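Local coordinates for tubulin-like protein CetZ1 (PDB 4B46) that binds GTP as a tubulin-like cytoskeletal protein and controls archaeal cell shape, being essential for the rod-shaped cells that swim efficiently, at residues 88-93 against 125-130; 56-61 against 76-81. One frame throughout, in Å; residues are numbered along the deposited sequence.

Interaction 1 (88-93 against 125-130)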
ATOM      1  N   GLY A  88       8.939 -20.798  -4.476  1.00 25.51           N
ATOM      2  CA  GLY A  88      10.331 -21.159  -4.308  1.00 25.96           C
ATOM      3  C   GLY A  88      11.085 -20.070  -3.571  1.00 29.16           C
ATOM      4  O   GLY A  88      11.806 -20.347  -2.616  1.00 29.91           O
ATOM      5  N   ALA A  89      10.894 -18.828  -4.005  1.00 29.02           N
ATOM      6  CA  ALA A  89      11.522 -17.662  -3.374  1.00 30.61           C
ATOM      7  C   ALA A  89      10.956 -17.333  -1.996  1.00 34.24           C
ATOM      8  O   ALA A  89      11.684 -16.897  -1.106  1.00 39.14           O
ATOM      9  CB  ALA A  89      11.382 -16.455  -4.264  1.00 27.26           C
ATOM     10  N   ILE A  90       9.647 -17.495  -1.842  1.00 27.32           N
ATOM     11  CA  ILE A  90       8.991 -17.243  -0.570  1.00 25.13           C
ATOM     12  C   ILE A  90       9.457 -18.255   0.489  1.00 31.39           C
ATOM     13  O   ILE A  90       9.512 -17.942   1.683  1.00 32.75           O
ATOM     14  CB  ILE A  90       7.457 -17.266  -0.730  1.00 27.74           C
ATOM     15  CG1 ILE A  90       7.013 -16.135  -1.660  1.00 30.89           C
ATOM     16  CG2 ILE A  90       6.758 -17.112   0.611  1.00 31.20           C
ATOM     17  CD1 ILE A  90       5.549 -16.162  -1.986  1.00 31.89           C
ATOM     18  N   ASP A  91       9.832 -19.452   0.045  1.00 27.20           N
ATOM     19  CA  ASP A  91      10.308 -20.485   0.962  1.00 31.11           C
ATOM     20  C   ASP A  91      11.596 -20.115   1.703  1.00 35.97           C
ATOM     21  O   ASP A  91      11.983 -20.790   2.658  1.00 38.41           O
ATOM     22  CB  ASP A  91      10.502 -21.811   0.224  1.00 32.07           C
ATOM     23  CG  ASP A  91       9.192 -22.519  -0.064  1.00 33.02           C
ATOM     24  OD1 ASP A  91       8.178 -22.189   0.582  1.00 38.58           O
ATOM     25  OD2 ASP A  91       9.184 -23.411  -0.938  1.00 37.95           O
ATOM     26  N   SER A  92      12.259 -19.051   1.263  1.00 40.73           N
ATOM     27  CA  SER A  92      13.488 -18.600   1.908  1.00 45.60           C
ATOM     28  C   SER A  92      13.202 -17.513   2.948  1.00 48.19           C
ATOM     29  O   SER A  92      14.047 -17.199   3.788  1.00 54.57           O
ATOM     30  CB  SER A  92      14.488 -18.102   0.865  1.00 53.25           C
ATOM     31  OG  SER A  92      14.743 -19.105  -0.108  1.00 60.52           O
ATOM     32  N   ILE A  93      11.996 -16.955   2.889  1.00 41.78           N
ATOM     33  CA  ILE A  93      11.537 -15.957   3.851  1.00 43.01           C
ATOM     34  C   ILE A  93      11.240 -16.573   5.215  1.00 43.64           C
ATOM     35  O   ILE A  93      10.528 -17.569   5.299  1.00 41.03           O
ATOM     36  CB  ILE A  93      10.243 -15.291   3.344  1.00 39.74           C
ATOM     37  CG1 ILE A  93      10.541 -14.408   2.134  1.00 38.28           C
ATOM     38  CG2 ILE A  93       9.552 -14.504   4.456  1.00 46.68           C
ATOM     39  CD1 ILE A  93       9.302 -13.804   1.509  1.00 38.62           C
ATOM     40  N   ARG A 125      -4.007 -19.267   1.199  1.00 17.88           N
ATOM     41  CA  ARG A 125      -4.282 -20.693   1.163  1.00 22.03           C
ATOM     42  C   ARG A 125      -3.269 -21.501   1.979  1.00 21.82           C
ATOM     43  O   ARG A 125      -3.598 -22.553   2.531  1.00 21.18           O
ATOM     44  CB  ARG A 125      -4.266 -21.165  -0.289  1.00 30.12           C
ATOM     45  CG  ARG A 125      -5.395 -22.077  -0.663  1.00 43.88           C
ATOM     46  CD  ARG A 125      -5.586 -22.102  -2.176  1.00 48.49           C
ATOM     47  NE  ARG A 125      -6.537 -23.132  -2.571  1.00 46.69           N
ATOM     48  CZ  ARG A 125      -6.195 -24.282  -3.130  1.00 51.07           C
ATOM     49  NH1 ARG A 125      -4.918 -24.542  -3.384  1.00 53.16           N
ATOM     50  NH2 ARG A 125      -7.130 -25.165  -3.448  1.00 58.47           N
ATOM     51  N   ILE A 126      -2.032 -21.021   2.047  1.00 21.76           N
ATOM     52  CA  ILE A 126      -0.989 -21.796   2.715  1.00 24.66           C
ATOM     53  C   ILE A 126      -0.486 -21.180   4.024  1.00 22.28           C
ATOM     54  O   ILE A 126       0.066 -21.893   4.863  1.00 23.45           O
ATOM     55  CB  ILE A 126       0.208 -22.117   1.770  1.00 28.51           C
ATOM     56  CG1 ILE A 126       1.186 -20.946   1.716  1.00 38.87           C
ATOM     57  CG2 ILE A 126      -0.289 -22.485   0.360  1.00 26.83           C
ATOM     58  CD1 ILE A 126       2.311 -21.153   0.725  1.00 44.07           C
ATOM     59  N   TYR A 127      -0.673 -19.869   4.197  1.00 19.94           N
ATOM     60  CA  TYR A 127      -0.255 -19.200   5.428  1.00 24.59           C
ATOM     61  C   TYR A 127      -1.458 -18.690   6.214  1.00 24.92           C
ATOM     62  O   TYR A 127      -2.526 -18.472   5.650  1.00 22.65           O
ATOM     63  CB  TYR A 127       0.690 -18.026   5.138  1.00 17.88           C
ATOM     64  CG  TYR A 127       1.974 -18.421   4.452  1.00 21.65           C
ATOM     65  CD1 TYR A 127       2.895 -19.256   5.080  1.00 23.66           C
ATOM     66  CD2 TYR A 127       2.271 -17.957   3.177  1.00 26.77           C
ATOM     67  CE1 TYR A 127       4.074 -19.624   4.449  1.00 25.87           C
ATOM     68  CE2 TYR A 127       3.444 -18.314   2.539  1.00 27.56           C
ATOM     69  CZ  TYR A 127       4.342 -19.142   3.177  1.00 26.07           C
ATOM     70  OH  TYR A 127       5.505 -19.492   2.540  1.00 25.97           O
ATOM     71  N   THR A 128      -1.273 -18.494   7.516  1.00 25.40           N
ATOM     72  CA  THR A 128      -2.354 -18.024   8.374  1.00 22.03           C
ATOM     73  C   THR A 128      -2.197 -16.568   8.817  1.00 25.73           C
ATOM     74  O   THR A 128      -3.099 -16.017   9.437  1.00 22.90           O
ATOM     75  CB  THR A 128      -2.526 -18.925   9.618  1.00 26.23           C
ATOM     76  OG1 THR A 128      -1.262 -19.083  10.272  1.00 24.88           O
ATOM     77  CG2 THR A 128      -3.043 -20.297   9.213  1.00 27.79           C
ATOM     78  N   GLU A 129      -1.060 -15.949   8.517  1.00 21.54           N
ATOM     79  CA  GLU A 129      -0.895 -14.519   8.792  1.00 18.46           C
ATOM     80  C   GLU A 129      -1.783 -13.706   7.841  1.00 20.65           C
ATOM     81  O   GLU A 129      -2.119 -14.183   6.762  1.00 19.99           O
ATOM     82  CB  GLU A 129       0.567 -14.087   8.611  1.00 24.58           C
ATOM     83  CG  GLU A 129       1.536 -14.632   9.658  1.00 30.80           C
ATOM     84  CD  GLU A 129       2.116 -15.976   9.276  1.00 30.61           C
ATOM     85  OE1 GLU A 129       1.731 -16.509   8.212  1.00 28.27           O
ATOM     86  OE2 GLU A 129       2.966 -16.488  10.040  1.00 31.32           O
ATOM     87  N   PRO A 130      -2.165 -12.479   8.238  1.00 14.96           N
ATOM     88  CA  PRO A 130      -2.952 -11.637   7.316  1.00 14.13           C
ATOM     89  C   PRO A 130      -2.210 -11.367   6.008  1.00 18.03           C
ATOM     90  O   PRO A 130      -0.984 -11.238   6.014  1.00 18.92           O
ATOM     91  CB  PRO A 130      -3.114 -10.321   8.089  1.00 16.09           C
ATOM     92  CG  PRO A 130      -2.949 -10.694   9.536  1.00 17.05           C
ATOM     93  CD  PRO A 130      -1.942 -11.825   9.540  1.00 19.49           C
TER
HETATM   94  O   HOH W   1       7.002 -21.499   3.759  1.00 45.27           O

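Interaction 2 (56-61 against 76-81)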
ATOM      1  N   VAL A  56      12.053 -12.947  -8.942  1.00 23.94           N
ATOM      2  CA  VAL A  56      11.547 -14.127  -9.625  1.00 20.12           C
ATOM      3  C   VAL A  56      10.991 -13.779 -10.991  1.00 22.40           C
ATOM      4  O   VAL A  56      10.058 -12.985 -11.103  1.00 19.12           O
ATOM      5  CB  VAL A  56      10.419 -14.809  -8.833  1.00 21.09           C
ATOM      6  CG1 VAL A  56      10.093 -16.173  -9.447  1.00 22.99           C
ATOM      7  CG2 VAL A  56      10.803 -14.957  -7.380  1.00 20.29           C
ATOM      8  N   LEU A  57      11.568 -14.389 -12.024  1.00 21.97           N
ATOM      9  CA  LEU A  57      11.053 -14.265 -13.381  1.00 21.27           C
ATOM     10  C   LEU A  57      10.052 -15.383 -13.666  1.00 24.40           C
ATOM     11  O   LEU A  57      10.391 -16.559 -13.587  1.00 29.08           O
ATOM     12  CB  LEU A  57      12.205 -14.333 -14.383  1.00 23.16           C
ATOM     13  CG  LEU A  57      11.882 -14.122 -15.863  1.00 24.54           C
ATOM     14  CD1 LEU A  57      11.383 -12.695 -16.093  1.00 21.79           C
ATOM     15  CD2 LEU A  57      13.118 -14.427 -16.715  1.00 24.21           C
ATOM     16  N   ILE A  58       8.821 -15.018 -14.001  1.00 18.14           N
ATOM     17  CA  ILE A  58       7.809 -16.005 -14.354  1.00 18.32           C
ATOM     18  C   ILE A  58       7.370 -15.839 -15.805  1.00 19.09           C
ATOM     19  O   ILE A  58       7.698 -14.852 -16.466  1.00 22.78           O
ATOM     20  CB  ILE A  58       6.555 -15.913 -13.454  1.00 18.12           C
ATOM     21  CG1 ILE A  58       5.884 -14.546 -13.603  1.00 17.63           C
ATOM     22  CG2 ILE A  58       6.920 -16.163 -11.983  1.00 23.54           C
ATOM     23  CD1 ILE A  58       4.537 -14.439 -12.888  1.00 20.18           C
ATOM     24  N   GLY A  59       6.620 -16.817 -16.296  1.00 22.09           N
ATOM     25  CA  GLY A  59       6.053 -16.732 -17.629  1.00 24.05           C
ATOM     26  C   GLY A  59       7.056 -16.939 -18.745  1.00 26.80           C
ATOM     27  O   GLY A  59       6.766 -16.622 -19.902  1.00 27.04           O
ATOM     28  N   GLN A  60       8.229 -17.469 -18.418  1.00 23.36           N
ATOM     29  CA  GLN A  60       9.270 -17.629 -19.435  1.00 25.78           C
ATOM     30  C   GLN A  60       8.781 -18.455 -20.632  1.00 28.27           C
ATOM     31  O   GLN A  60       9.091 -18.138 -21.790  1.00 25.51           O
ATOM     32  CB  GLN A  60      10.527 -18.269 -18.838  1.00 32.67           C
ATOM     33  CG  GLN A  60      11.144 -17.505 -17.682  1.00 35.73           C
ATOM     34  CD  GLN A  60      10.782 -18.092 -16.323  1.00 42.17           C
ATOM     35  OE1 GLN A  60       9.615 -18.391 -16.041  1.00 36.23           O
ATOM     36  NE2 GLN A  60      11.788 -18.260 -15.471  1.00 41.68           N
ATOM     37  N   SER A  61       8.008 -19.502 -20.355  1.00 23.76           N
ATOM     38  CA  SER A  61       7.511 -20.374 -21.416  1.00 32.68           C
ATOM     39  C   SER A  61       6.513 -19.675 -22.345  1.00 32.35           C
ATOM     40  O   SER A  61       6.261 -20.158 -23.450  1.00 32.69           O
ATOM     41  CB  SER A  61       6.857 -21.618 -20.819  1.00 31.05           C
ATOM     42  OG  SER A  61       5.635 -21.274 -20.182  1.00 35.65           O
ATOM     43  N   ALA A  76      -2.528 -13.150 -15.381  1.00 15.31           N
ATOM     44  CA  ALA A  76      -3.128 -14.062 -14.423  1.00 17.19           C
ATOM     45  C   ALA A  76      -2.774 -15.523 -14.750  1.00 19.18           C
ATOM     46  O   ALA A  76      -2.511 -16.319 -13.856  1.00 20.71           O
ATOM     47  CB  ALA A  76      -4.643 -13.876 -14.385  1.00 16.07           C
ATOM     48  N   GLU A  77      -2.777 -15.870 -16.029  1.00 17.80           N
ATOM     49  CA  GLU A  77      -2.449 -17.235 -16.436  1.00 21.54           C
ATOM     50  C   GLU A  77      -1.009 -17.619 -16.096  1.00 23.34           C
ATOM     51  O   GLU A  77      -0.755 -18.729 -15.608  1.00 19.93           O
ATOM     52  CB  GLU A  77      -2.726 -17.436 -17.936  1.00 20.25           C
ATOM     53  CG  GLU A  77      -4.206 -17.575 -18.262  1.00 23.89           C
ATOM     54  CD  GLU A  77      -4.488 -17.501 -19.760  1.00 39.46           C
ATOM     55  OE1 GLU A  77      -3.528 -17.354 -20.542  1.00 38.08           O
ATOM     56  OE2 GLU A  77      -5.670 -17.586 -20.150  1.00 44.76           O
ATOM     57  N   ILE A  78      -0.061 -16.714 -16.331  1.00 17.37           N
ATOM     58  CA  ILE A  78       1.334 -17.052 -16.032  1.00 19.49           C
ATOM     59  C   ILE A  78       1.581 -17.127 -14.534  1.00 20.10           C
ATOM     60  O   ILE A  78       2.357 -17.967 -14.074  1.00 19.64           O
ATOM     61  CB  ILE A  78       2.371 -16.110 -16.698  1.00 20.44           C
ATOM     62  CG1 ILE A  78       2.150 -14.660 -16.278  1.00 25.64           C
ATOM     63  CG2 ILE A  78       2.348 -16.272 -18.236  1.00 21.27           C
ATOM     64  CD1 ILE A  78       3.309 -13.738 -16.639  1.00 27.19           C
ATOM     65  N   ALA A  79       0.917 -16.264 -13.768  1.00 18.55           N
ATOM     66  CA  ALA A  79       1.020 -16.333 -12.318  1.00 16.88           C
ATOM     67  C   ALA A  79       0.499 -17.670 -11.798  1.00 17.92           C
ATOM     68  O   ALA A  79       1.067 -18.256 -10.870  1.00 20.44           O
ATOM     69  CB  ALA A  79       0.266 -15.153 -11.654  1.00 15.27           C
ATOM     70  N   GLU A  80      -0.587 -18.155 -12.386  1.00 17.03           N
ATOM     71  CA  GLU A  80      -1.132 -19.440 -11.967  1.00 26.20           C
ATOM     72  C   GLU A  80      -0.238 -20.612 -12.369  1.00 25.93           C
ATOM     73  O   GLU A  80      -0.043 -21.531 -11.587  1.00 19.37           O
ATOM     74  CB  GLU A  80      -2.555 -19.632 -12.499  1.00 29.18           C
ATOM     75  CG  GLU A  80      -3.524 -18.617 -11.906  1.00 35.96           C
ATOM     76  CD  GLU A  80      -4.976 -18.973 -12.117  1.00 45.69           C
ATOM     77  OE1 GLU A  80      -5.309 -19.526 -13.185  1.00 45.94           O
ATOM     78  OE2 GLU A  80      -5.788 -18.698 -11.208  1.00 47.89           O
ATOM     79  N   GLU A  81       0.314 -20.564 -13.579  1.00 25.72           N
ATOM     80  CA  GLU A  81       1.152 -21.647 -14.092  1.00 26.98           C
ATOM     81  C   GLU A  81       2.460 -21.703 -13.327  1.00 26.92           C
ATOM     82  O   GLU A  81       2.971 -22.784 -13.018  1.00 24.82           O
ATOM     83  CB  GLU A  81       1.445 -21.433 -15.587  1.00 34.37           C
ATOM     84  CG  GLU A  81       0.231 -21.575 -16.486  1.00 44.33           C
ATOM     85  CD  GLU A  81       0.408 -20.934 -17.865  1.00 52.06           C
ATOM     86  OE1 GLU A  81       1.453 -20.284 -18.126  1.00 44.32           O
ATOM     87  OE2 GLU A  81      -0.517 -21.082 -18.691  1.00 55.67           O
TER
HETATM   88  O   HOH W   2       4.561 -19.620 -18.151  1.00 34.52           O

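Interaction 1 (88-93 against 125-130)
Ile90 and Tyr127 meet because of how each side chain leaves its backbone. In Ile90 the branch methyl CG2 stands opposite the backbone N, with CG1 beside that nitrogen (chi1 -63°), and this places CG2 foremost. In Tyr127, CG lies opposite the carbonyl carbon (chi1 -61°), which sends the ring out from the loop just after helix 111-126 and carries its hydroxyl end across to the other segment. The CA atoms of Ile90 and Tyr127 are 11.2 Å apart, and the two side chains bridge this together, the long tyrosine providing most of the reach. Ile90 CG2 lies 3.3 Å from Tyr127 OH and 4.0 Å from Tyr127 CE2, approaching the phenol obliquely. The beta-branch of Ile90 suits the place because it sets a methyl, CG2, close to the backbone and against the phenol.

The polar end is answered by other groups. Gln87 NE2 hydrogen-bonds both Tyr127 OH and Asp91 OD1. A water in the plane of the ring sits 2.8 Å from Tyr127 OH. The same water lies 3.5 Å from Asp91 OD1, to which it gives a weak hydrogen bond. The phenol thus combines an apolar ring with a hydroxyl placed among polar partners. Within its own segment, Ile126 CG1 lies 3.5 Å above the plane of the Tyr127 ring, toward its rim.

The contact joins the C-terminal part of helix 83-90, and the type I turn Ile90 to Ile93, to the loop that follows helix 111-126. Tyr127 also stacks on Phe101 of strand 100-106, while Ile93 packs on Ala33 and Val35 of strand 31-38.

Interaction 2 (56-61 against 76-81)
Ile58 and Ile78 supply the apolar part of this buried contact, their side chains crossing at about a right angle. Both place CG1 between the backbone N and the carbonyl carbon (chi1 62° and 58°), which, with both chains extended beyond CG1, brings the two CD1 methyls together, 4.0 Å apart. Ile58 CD1 also rests on the helix backbone, 4.0 Å from Ala79 CA; the small Ala79 points its methyl away, toward Phe8 and Val118, so the chain can come close at this point.

Packing of the glycine backbone on the isoleucine forms a second group. Gly59 CA lies 3.8 Å from Ile78 CG2. Glycine fits on two counts: its phi is positive (74°), and a CB there would come within 2.9 Å of Ile78 CD1. Gly59 is also the N-cap residue of helix 60-63, and its backbone N donates a hydrogen bond to Asp82 OD2. Shortening Ile78 to an alanine would probably deprive Ile58 CD1 of its methyl partner and open a gap beside Gly59.

Polar links lie toward the solvent. A water stands 2.8 Å from Ser61 OG and 3.2 Å from Glu81 OE1, although the second link is uncertain because other acceptors compete for its protons. Arg62 makes salt bridges with Glu77 and Glu81, joining helix 72-81 to helix 60-63.

Ile78 lies about 5 Å from Thr111, a GTP-binding residue, and about 8 Å from the bound GDP, measured from its side chain. The contact is thus a turn held to its helix by van der Waals packing, with the water and salt bridges on the outer side; the packed Ile78 is the part that comes near the nucleotide.

Both interactions belong to the GTPase domain, with centres 18 Å apart on the same side of the chain's centre. Interaction 2 is the core contact: every residue that touches is buried, and aliphatic groups meet glycine and helix backbone near the nucleotide. Interaction 1 is only partly buried and lies away from the annotated sites; there an aromatic hydroxyl joins apolar packing to a polar network at the surface. Helix 72-81 of interaction 2 is followed directly in the chain by helix 83-90 of interaction 1, and helix 111-126, whose end enters interaction 1, also packs against Ala79. The two contacts touch directly where Ala89 CB meets Val56 CG2 at 3.5 Å.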